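Local structure of Myo-inositol 2-dehydrogenase (Lactobacillus plantarum WCFS1, 3CEA) at residues Ala39-Asp43 / Ser44-Glu48; Arg25-Val28 / Asn29-Gly33. The protein probably catalyses the NAD-dependent oxidation of myo-inositol at its 2-hydroxyl, binding the dinucleotide on a Rossmann-fold domain. All blocks are in the same frame, centred on the assembly; numbering follows the deposited sequence.

In the fold
The two contacts lie in series in the NAD-binding Rossmann domain, at the two ends of strand 34-40. Contact 2 (residues 25-33) closes helix 20-29 and leads into strand 34-40; contact 1 (residues 39-48) takes over where that strand ends and helix 44-52 starts. They therefore mark the beginning and end of the passage along one strand, with centres about 19 Å apart and nearest atoms about 9 Å apart, so they do not touch. Contact 1 meets the adenosine half of NAD directly, through Leu42 N and Gln46 OE1. Contact 2 stands back from the cofactor: its Arg25 side chain is about 11 Å from NAD.

Contact 1: residues Ala39-Asp43 / Ser44-Glu48. With NAD (nicotinamide-adenine-dinucleotide), chain E.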
ATOM      1  N   ALA A  39     -28.301  24.333  25.013  1.00 49.14           N
ATOM      2  CA  ALA A  39     -28.198  22.914  24.687  1.00 49.12           C
ATOM      3  C   ALA A  39     -29.263  22.107  25.421  1.00 49.35           C
ATOM      4  O   ALA A  39     -29.619  22.419  26.561  1.00 49.03           O
ATOM      5  CB  ALA A  39     -26.809  22.388  25.017  1.00 48.92           C
ATOM      6  N   CYS A  40     -29.766  21.071  24.757  1.00 49.75           N
ATOM      7  CA  CYS A  40     -30.779  20.199  25.342  1.00 49.93           C
ATOM      8  C   CYS A  40     -30.367  18.731  25.273  1.00 50.21           C
ATOM      9  O   CYS A  40     -30.045  18.215  24.202  1.00 50.08           O
ATOM     10  CB  CYS A  40     -32.131  20.411  24.659  1.00 49.74           C
ATOM     11  SG  CYS A  40     -33.489  19.484  25.401  1.00 49.71           S
ATOM     12  N   ALA A  41     -30.372  18.077  26.433  1.00 50.90           N
ATOM     13  CA  ALA A  41     -30.095  16.644  26.546  1.00 51.47           C
ATOM     14  C   ALA A  41     -30.836  16.060  27.749  1.00 51.99           C
ATOM     15  O   ALA A  41     -31.264  16.798  28.637  1.00 52.24           O
ATOM     16  CB  ALA A  41     -28.596  16.393  26.666  1.00 51.27           C
ATOM     17  N   LEU A  42     -30.995  14.739  27.766  1.00 52.52           N
ATOM     18  CA  LEU A  42     -31.598  14.049  28.907  1.00 53.08           C
ATOM     19  C   LEU A  42     -30.536  13.623  29.925  1.00 53.82           C
ATOM     20  O   LEU A  42     -30.865  13.210  31.040  1.00 53.77           O
ATOM     21  CB  LEU A  42     -32.422  12.839  28.447  1.00 52.91           C
ATOM     22  CG  LEU A  42     -33.639  13.068  27.541  1.00 52.77           C
ATOM     23  CD1 LEU A  42     -34.274  11.736  27.160  1.00 52.27           C
ATOM     24  CD2 LEU A  42     -34.676  13.989  28.184  1.00 51.75           C
ATOM     25  N   ASP A  43     -29.268  13.733  29.528  1.00 54.61           N
ATOM     26  CA  ASP A  43     -28.134  13.421  30.393  1.00 55.22           C
ATOM     27  C   ASP A  43     -27.655  14.684  31.104  1.00 55.59           C
ATOM     28  O   ASP A  43     -27.314  15.679  30.457  1.00 55.54           O
ATOM     29  CB  ASP A  43     -26.997  12.807  29.571  1.00 55.39           C
ATOM     30  CG  ASP A  43     -25.902  12.190  30.435  1.00 56.15           C
ATOM     31  OD1 ASP A  43     -25.421  12.848  31.386  1.00 56.86           O
ATOM     32  OD2 ASP A  43     -25.509  11.041  30.146  1.00 55.44           O
ATOM     33  N   SER A  44     -27.625  14.627  32.437  1.00 55.98           N
ATOM     34  CA  SER A  44     -27.239  15.765  33.276  1.00 56.31           C
ATOM     35  C   SER A  44     -25.767  16.142  33.119  1.00 56.52           C
ATOM     36  O   SER A  44     -25.428  17.326  33.035  1.00 56.33           O
ATOM     37  CB  SER A  44     -27.543  15.471  34.749  1.00 56.37           C
ATOM     38  OG  SER A  44     -28.912  15.166  34.941  1.00 56.76           O
ATOM     39  N   ASN A  45     -24.905  15.126  33.080  1.00 56.94           N
ATOM     40  CA  ASN A  45     -23.459  15.321  32.978  1.00 57.33           C
ATOM     41  C   ASN A  45     -23.022  15.929  31.650  1.00 57.33           C
ATOM     42  O   ASN A  45     -22.037  16.668  31.594  1.00 57.51           O
ATOM     43  CB  ASN A  45     -22.720  14.002  33.224  1.00 57.58           C
ATOM     44  CG  ASN A  45     -22.900  13.485  34.641  1.00 58.38           C
ATOM     45  OD1 ASN A  45     -22.983  14.262  35.599  1.00 58.88           O
ATOM     46  ND2 ASN A  45     -22.953  12.165  34.784  1.00 58.38           N
ATOM     47  N   GLN A  46     -23.759  15.611  30.588  1.00 57.19           N
ATOM     48  CA  GLN A  46     -23.502  16.175  29.265  1.00 57.24           C
ATOM     49  C   GLN A  46     -23.838  17.665  29.222  1.00 57.21           C
ATOM     50  O   GLN A  46     -23.141  18.447  28.571  1.00 57.21           O
ATOM     51  CB  GLN A  46     -24.290  15.422  28.193  1.00 57.25           C
ATOM     52  CG  GLN A  46     -23.788  14.007  27.926  1.00 57.32           C
ATOM     53  CD  GLN A  46     -24.653  13.250  26.936  1.00 57.27           C
ATOM     54  OE1 GLN A  46     -25.577  13.809  26.344  1.00 57.53           O
ATOM     55  NE2 GLN A  46     -24.358  11.968  26.753  1.00 56.53           N
ATOM     56  N   LEU A  47     -24.905  18.047  29.921  1.00 57.20           N
ATOM     57  CA  LEU A  47     -25.327  19.444  29.998  1.00 57.15           C
ATOM     58  C   LEU A  47     -24.366  20.276  30.847  1.00 57.18           C
ATOM     59  O   LEU A  47     -24.085  21.431  30.516  1.00 57.12           O
ATOM     60  CB  LEU A  47     -26.759  19.550  30.536  1.00 57.15           C
ATOM     61  CG  LEU A  47     -27.889  18.979  29.671  1.00 56.73           C
ATOM     62  CD1 LEU A  47     -29.182  18.892  30.469  1.00 56.14           C
ATOM     63  CD2 LEU A  47     -28.089  19.798  28.399  1.00 56.83           C
ATOM     64  N   GLU A  48     -23.869  19.683  31.933  1.00 57.22           N
ATOM     65  CA  GLU A  48     -22.850  20.316  32.773  1.00 57.42           C
ATOM     66  C   GLU A  48     -21.561  20.537  31.992  1.00 57.27           C
ATOM     67  O   GLU A  48     -20.909  21.572  32.141  1.00 57.18           O
ATOM     68  CB  GLU A  48     -22.563  19.469  34.014  1.00 57.42           C
ATOM     69  CG  GLU A  48     -23.641  19.535  35.086  1.00 58.00           C
ATOM     70  CD  GLU A  48     -23.335  18.650  36.281  1.00 57.88           C
ATOM     71  OE1 GLU A  48     -22.777  17.544  36.089  1.00 59.68           O
ATOM     72  OE2 GLU A  48     -23.659  19.058  37.417  1.00 58.33           O
TER
HETATM   73  PA  NAD E 400     -26.560   9.155  21.291  1.00 47.24           P
HETATM   74  O1A NAD E 400     -25.112   8.942  21.516  1.00 46.59           O
HETATM   75  O2A NAD E 400     -27.378   8.121  21.962  1.00 47.10           O
HETATM   76  O5B NAD E 400     -26.956  10.636  21.780  1.00 50.10           O
HETATM   77  C5B NAD E 400     -28.310  11.028  21.883  1.00 53.34           C
HETATM   78  C4B NAD E 400     -28.413  12.322  22.687  1.00 54.76           C
HETATM   79  O4B NAD E 400     -29.705  12.892  22.554  1.00 55.87           O
HETATM   80  C3B NAD E 400     -28.178  12.095  24.172  1.00 55.00           C
HETATM   81  O3B NAD E 400     -27.282  13.083  24.618  1.00 54.65           O
HETATM   82  C2B NAD E 400     -29.538  12.282  24.817  1.00 56.34           C
HETATM   83  O2B NAD E 400     -29.455  12.895  26.084  1.00 57.36           O
HETATM   84  C1B NAD E 400     -30.273  13.165  23.822  1.00 55.99           C
HETATM   85  N9A NAD E 400     -31.722  12.888  23.814  1.00 56.19           N
HETATM   86  C8A NAD E 400     -32.331  11.667  23.655  1.00 56.40           C
HETATM   87  N7A NAD E 400     -33.672  11.839  23.701  1.00 56.27           N
HETATM   88  C5A NAD E 400     -33.928  13.153  23.892  1.00 56.29           C
HETATM   89  C6A NAD E 400     -35.116  13.864  24.016  1.00 55.56           C
HETATM   90  N6A NAD E 400     -36.266  13.277  23.703  1.00 55.25           N
HETATM   91  N1A NAD E 400     -35.069  15.234  24.208  1.00 56.21           N
HETATM   92  C2A NAD E 400     -33.851  15.890  24.277  1.00 55.83           C
HETATM   93  N3A NAD E 400     -32.673  15.175  24.154  1.00 55.08           N
HETATM   94  C4A NAD E 400     -32.710  13.828  23.964  1.00 56.11           C
HETATM   95  O3  NAD E 400     -26.886   9.166  19.713  1.00 49.83           O
HETATM   96  PN  NAD E 400     -25.823   9.700  18.626  1.00 48.70           P
HETATM   97  O1N NAD E 400     -25.161  10.921  19.148  1.00 46.84           O
HETATM   98  O2N NAD E 400     -25.024   8.537  18.191  1.00 49.70           O
HETATM   99  O5D NAD E 400     -26.726  10.111  17.362  1.00 49.86           O
HETATM  100  C5D NAD E 400     -27.878  10.915  17.458  1.00 48.86           C
HETATM  101  C4D NAD E 400     -28.446  11.084  16.052  1.00 48.59           C
HETATM  102  O4D NAD E 400     -27.399  11.332  15.130  1.00 48.80           O
HETATM  103  C3D NAD E 400     -29.185   9.839  15.584  1.00 48.69           C
HETATM  104  O3D NAD E 400     -30.444  10.216  15.079  1.00 48.31           O
HETATM  105  C2D NAD E 400     -28.313   9.263  14.485  1.00 48.39           C
HETATM  106  O2D NAD E 400     -29.075   8.745  13.422  1.00 48.85           O
HETATM  107  C1D NAD E 400     -27.462  10.442  14.030  1.00 48.25           C
HETATM  108  N1N NAD E 400     -26.112  10.014  13.611  1.00 48.25           N
HETATM  109  C2N NAD E 400     -25.641  10.421  12.388  1.00 48.31           C
HETATM  110  C3N NAD E 400     -24.368  10.034  11.955  1.00 48.30           C
HETATM  111  C7N NAD E 400     -23.771  10.610  10.702  1.00 49.04           C
HETATM  112  O7N NAD E 400     -22.729   9.902  10.072  1.00 47.83           O
HETATM  113  N7N NAD E 400     -24.230  11.765  10.212  1.00 48.79           N
HETATM  114  C4N NAD E 400     -23.581   9.229  12.776  1.00 47.76           C
HETATM  115  C5N NAD E 400     -24.068   8.820  14.015  1.00 47.89           C
HETATM  116  C6N NAD E 400     -25.339   9.221  14.423  1.00 47.25           C
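Asp43 is the N-cap of helix 44-52, and its carboxylate lies stacked against the side-chain amide of Gln46, the two planes only 11° apart. With CG anti to the backbone N (chi1 -168°), Asp43 turns OD1 back over the first helical turn. There OD1 accepts two weak bonds, from Asn45 N at 2.9 Å, strongly bent at 124°, and from Gln46 N at 3.3 Å. The backbone contributes a third weak bond, from Leu47 N to Asp43 O.

The extended chain of Gln46 runs across Asp43 CB and delivers OE1 to the adenosine ribose, where NAD O3B donates to it over 2.5 Å. The neighbouring hydroxyl oxygen, O2B of NAD, accepts from Leu42 N at 2.9 Å, so both ribose hydroxyls are gripped at this strand-to-helix turn, as is common in Rossmann folds that bind NAD. Leu42 also lays its side chain over the adenine, CD1 lying 3.5 Å from NAD N7A, while Cys40 SG comes within 3.8 Å of C2A of the base.

Behind the polar turn, Leu47 CD2 packs on Ala41 CB at 3.9 Å and touches Ala39 O. Strand 34-40 is bordered by strands 9-14 and 58-60, to which Cys40 and Ala39 are hydrogen-bonded, and helix 44-52 begins the crossover to strand 58-60.

Contact 2: residues Arg25-Val28 / Asn29-Gly33; sequences RHLV and NKIQG
Lys30 folds back along the last turn of helix 20-29 and lays the middle of its side chain against the ring of His26. Its CB sits 3.6 Å from His26 O, the carbonyl that its own backbone N also meets. CG, anti to the carbonyl carbon (chi1 -62°), sets the chain alongside the imidazole. CD then comes within 3.6 Å of His26 CD2, and CE stays near the same carbon at 3.7 Å while also approaching NE2. A bend at the last torsion (chi4 -71°) leaves NZ 5.5 Å from His26 NE2, so the contact is made by methylenes and not by the ammonium group. The ring nitrogen NE2 is hydrogen-bonded instead to Asp295 OD1.

The backbone beneath shows how the helix, which follows what is probably the glycine-rich turn of the Rossmann fold, gives way to the loop before strand 34-40. Asn29 N still makes an ordinary helical bond to Arg25 O, but His26 O accepts twice. Lys30 N donates to it at 2.8 Å. Ile31 N reaches the same His26 O, also at 2.8 Å and nearly straight at 172°. The two donors come from opposite faces of the carbonyl plane. The Ile31 bond joins residues five apart, a wider, pi-type turn than the i to i+4 bond of Lys30.

Ile31 points back at the helix, its CG1 3.2 Å from His26 O and 3.9 Å from Leu27 CD1. This apolar pair is buried beneath helix 295-311, where Leu27 touches Val302 and Ile31 touches Val306. At the exposed side of the turn, Asn29 packs on Gln32 of the second subunit.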
ATOM      1  N   ARG A  25     -18.758  20.959  19.823  1.00 46.50           N
ATOM      2  CA  ARG A  25     -17.366  21.413  19.840  1.00 47.05           C
ATOM      3  C   ARG A  25     -17.035  22.275  18.622  1.00 47.17           C
ATOM      4  O   ARG A  25     -16.446  23.348  18.766  1.00 47.23           O
ATOM      5  CB  ARG A  25     -16.403  20.224  19.923  1.00 47.16           C
ATOM      6  CG  ARG A  25     -16.265  19.613  21.308  1.00 48.67           C
ATOM      7  CD  ARG A  25     -15.191  18.539  21.313  1.00 51.82           C
ATOM      8  NE  ARG A  25     -14.981  17.962  22.640  1.00 54.49           N
ATOM      9  CZ  ARG A  25     -15.398  16.754  23.016  1.00 55.42           C
ATOM     10  NH1 ARG A  25     -16.055  15.968  22.170  1.00 55.15           N
ATOM     11  NH2 ARG A  25     -15.152  16.329  24.248  1.00 55.36           N
ATOM     12  N   HIS A  26     -17.419  21.804  17.432  1.00 47.12           N
ATOM     13  CA  HIS A  26     -17.185  22.537  16.186  1.00 47.14           C
ATOM     14  C   HIS A  26     -17.934  23.865  16.180  1.00 47.47           C
ATOM     15  O   HIS A  26     -17.424  24.878  15.694  1.00 47.45           O
ATOM     16  CB  HIS A  26     -17.615  21.711  14.968  1.00 46.84           C
ATOM     17  CG  HIS A  26     -16.800  20.474  14.748  1.00 47.19           C
ATOM     18  ND1 HIS A  26     -17.298  19.368  14.094  1.00 48.09           N
ATOM     19  CD2 HIS A  26     -15.529  20.165  15.095  1.00 46.59           C
ATOM     20  CE1 HIS A  26     -16.366  18.433  14.042  1.00 47.81           C
ATOM     21  NE2 HIS A  26     -15.284  18.890  14.645  1.00 47.20           N
ATOM     22  N   LEU A  27     -19.142  23.840  16.738  1.00 47.60           N
ATOM     23  CA  LEU A  27     -20.046  24.982  16.756  1.00 47.90           C
ATOM     24  C   LEU A  27     -19.499  26.130  17.610  1.00 48.24           C
ATOM     25  O   LEU A  27     -19.786  27.300  17.349  1.00 48.23           O
ATOM     26  CB  LEU A  27     -21.412  24.522  17.273  1.00 47.80           C
ATOM     27  CG  LEU A  27     -22.710  24.818  16.513  1.00 47.70           C
ATOM     28  CD1 LEU A  27     -22.495  25.131  15.036  1.00 47.29           C
ATOM     29  CD2 LEU A  27     -23.659  23.639  16.679  1.00 46.76           C
ATOM     30  N   VAL A  28     -18.708  25.779  18.622  1.00 48.57           N
ATOM     31  CA  VAL A  28     -18.067  26.754  19.504  1.00 48.90           C
ATOM     32  C   VAL A  28     -16.672  27.135  18.992  1.00 49.15           C
ATOM     33  O   VAL A  28     -16.293  28.309  19.019  1.00 49.19           O
ATOM     34  CB  VAL A  28     -17.975  26.225  20.967  1.00 48.77           C
ATOM     35  CG1 VAL A  28     -17.288  27.236  21.879  1.00 49.06           C
ATOM     36  CG2 VAL A  28     -19.357  25.892  21.509  1.00 48.80           C
ATOM     37  N   ASN A  29     -15.927  26.143  18.505  1.00 49.48           N
ATOM     38  CA  ASN A  29     -14.508  26.320  18.187  1.00 49.87           C
ATOM     39  C   ASN A  29     -14.166  26.603  16.725  1.00 50.19           C
ATOM     40  O   ASN A  29     -13.231  27.354  16.442  1.00 50.19           O
ATOM     41  CB  ASN A  29     -13.700  25.110  18.675  1.00 49.74           C
ATOM     42  CG  ASN A  29     -13.742  24.947  20.184  1.00 49.37           C
ATOM     43  OD1 ASN A  29     -13.770  25.927  20.930  1.00 49.23           O
ATOM     44  ND2 ASN A  29     -13.742  23.702  20.642  1.00 48.23           N
ATOM     45  N   LYS A  30     -14.918  26.008  15.805  1.00 50.61           N
ATOM     46  CA  LYS A  30     -14.544  26.040  14.388  1.00 51.08           C
ATOM     47  C   LYS A  30     -15.492  26.842  13.499  1.00 50.89           C
ATOM     48  O   LYS A  30     -15.038  27.650  12.688  1.00 51.18           O
ATOM     49  CB  LYS A  30     -14.364  24.619  13.844  1.00 50.96           C
ATOM     50  CG  LYS A  30     -13.255  23.828  14.533  1.00 51.86           C
ATOM     51  CD  LYS A  30     -13.068  22.462  13.894  1.00 52.06           C
ATOM     52  CE  LYS A  30     -12.146  21.571  14.718  1.00 55.09           C
ATOM     53  NZ  LYS A  30     -10.726  22.018  14.662  1.00 57.66           N
ATOM     54  N   ILE A  31     -16.798  26.623  13.653  1.00 50.48           N
ATOM     55  CA  ILE A  31     -17.797  27.258  12.788  1.00 50.10           C
ATOM     56  C   ILE A  31     -17.840  28.776  12.989  1.00 50.30           C
ATOM     57  O   ILE A  31     -17.837  29.264  14.121  1.00 50.06           O
ATOM     58  CB  ILE A  31     -19.217  26.649  12.977  1.00 49.89           C
ATOM     59  CG1 ILE A  31     -19.176  25.111  12.997  1.00 49.38           C
ATOM     60  CG2 ILE A  31     -20.184  27.167  11.909  1.00 49.08           C
ATOM     61  CD1 ILE A  31     -18.649  24.454  11.725  1.00 47.56           C
ATOM     62  N   GLN A  32     -17.879  29.505  11.876  1.00 50.61           N
ATOM     63  CA  GLN A  32     -17.892  30.965  11.894  1.00 51.05           C
ATOM     64  C   GLN A  32     -19.282  31.541  11.654  1.00 50.83           C
ATOM     65  O   GLN A  32     -20.099  30.946  10.944  1.00 51.09           O
ATOM     66  CB  GLN A  32     -16.920  31.524  10.856  1.00 51.35           C
ATOM     67  CG  GLN A  32     -15.461  31.217  11.148  1.00 54.25           C
ATOM     68  CD  GLN A  32     -14.521  32.234  10.536  1.00 57.30           C
ATOM     69  OE1 GLN A  32     -14.569  32.504   9.330  1.00 57.73           O
ATOM     70  NE2 GLN A  32     -13.657  32.809  11.366  1.00 58.44           N
ATOM     71  N   GLY A  33     -19.536  32.704  12.250  1.00 50.27           N
ATOM     72  CA  GLY A  33     -20.806  33.407  12.091  1.00 49.64           C
ATOM     73  C   GLY A  33     -21.937  32.803  12.897  1.00 49.18           C
ATOM     74  O   GLY A  33     -23.110  33.044  12.603  1.00 49.23           O
TER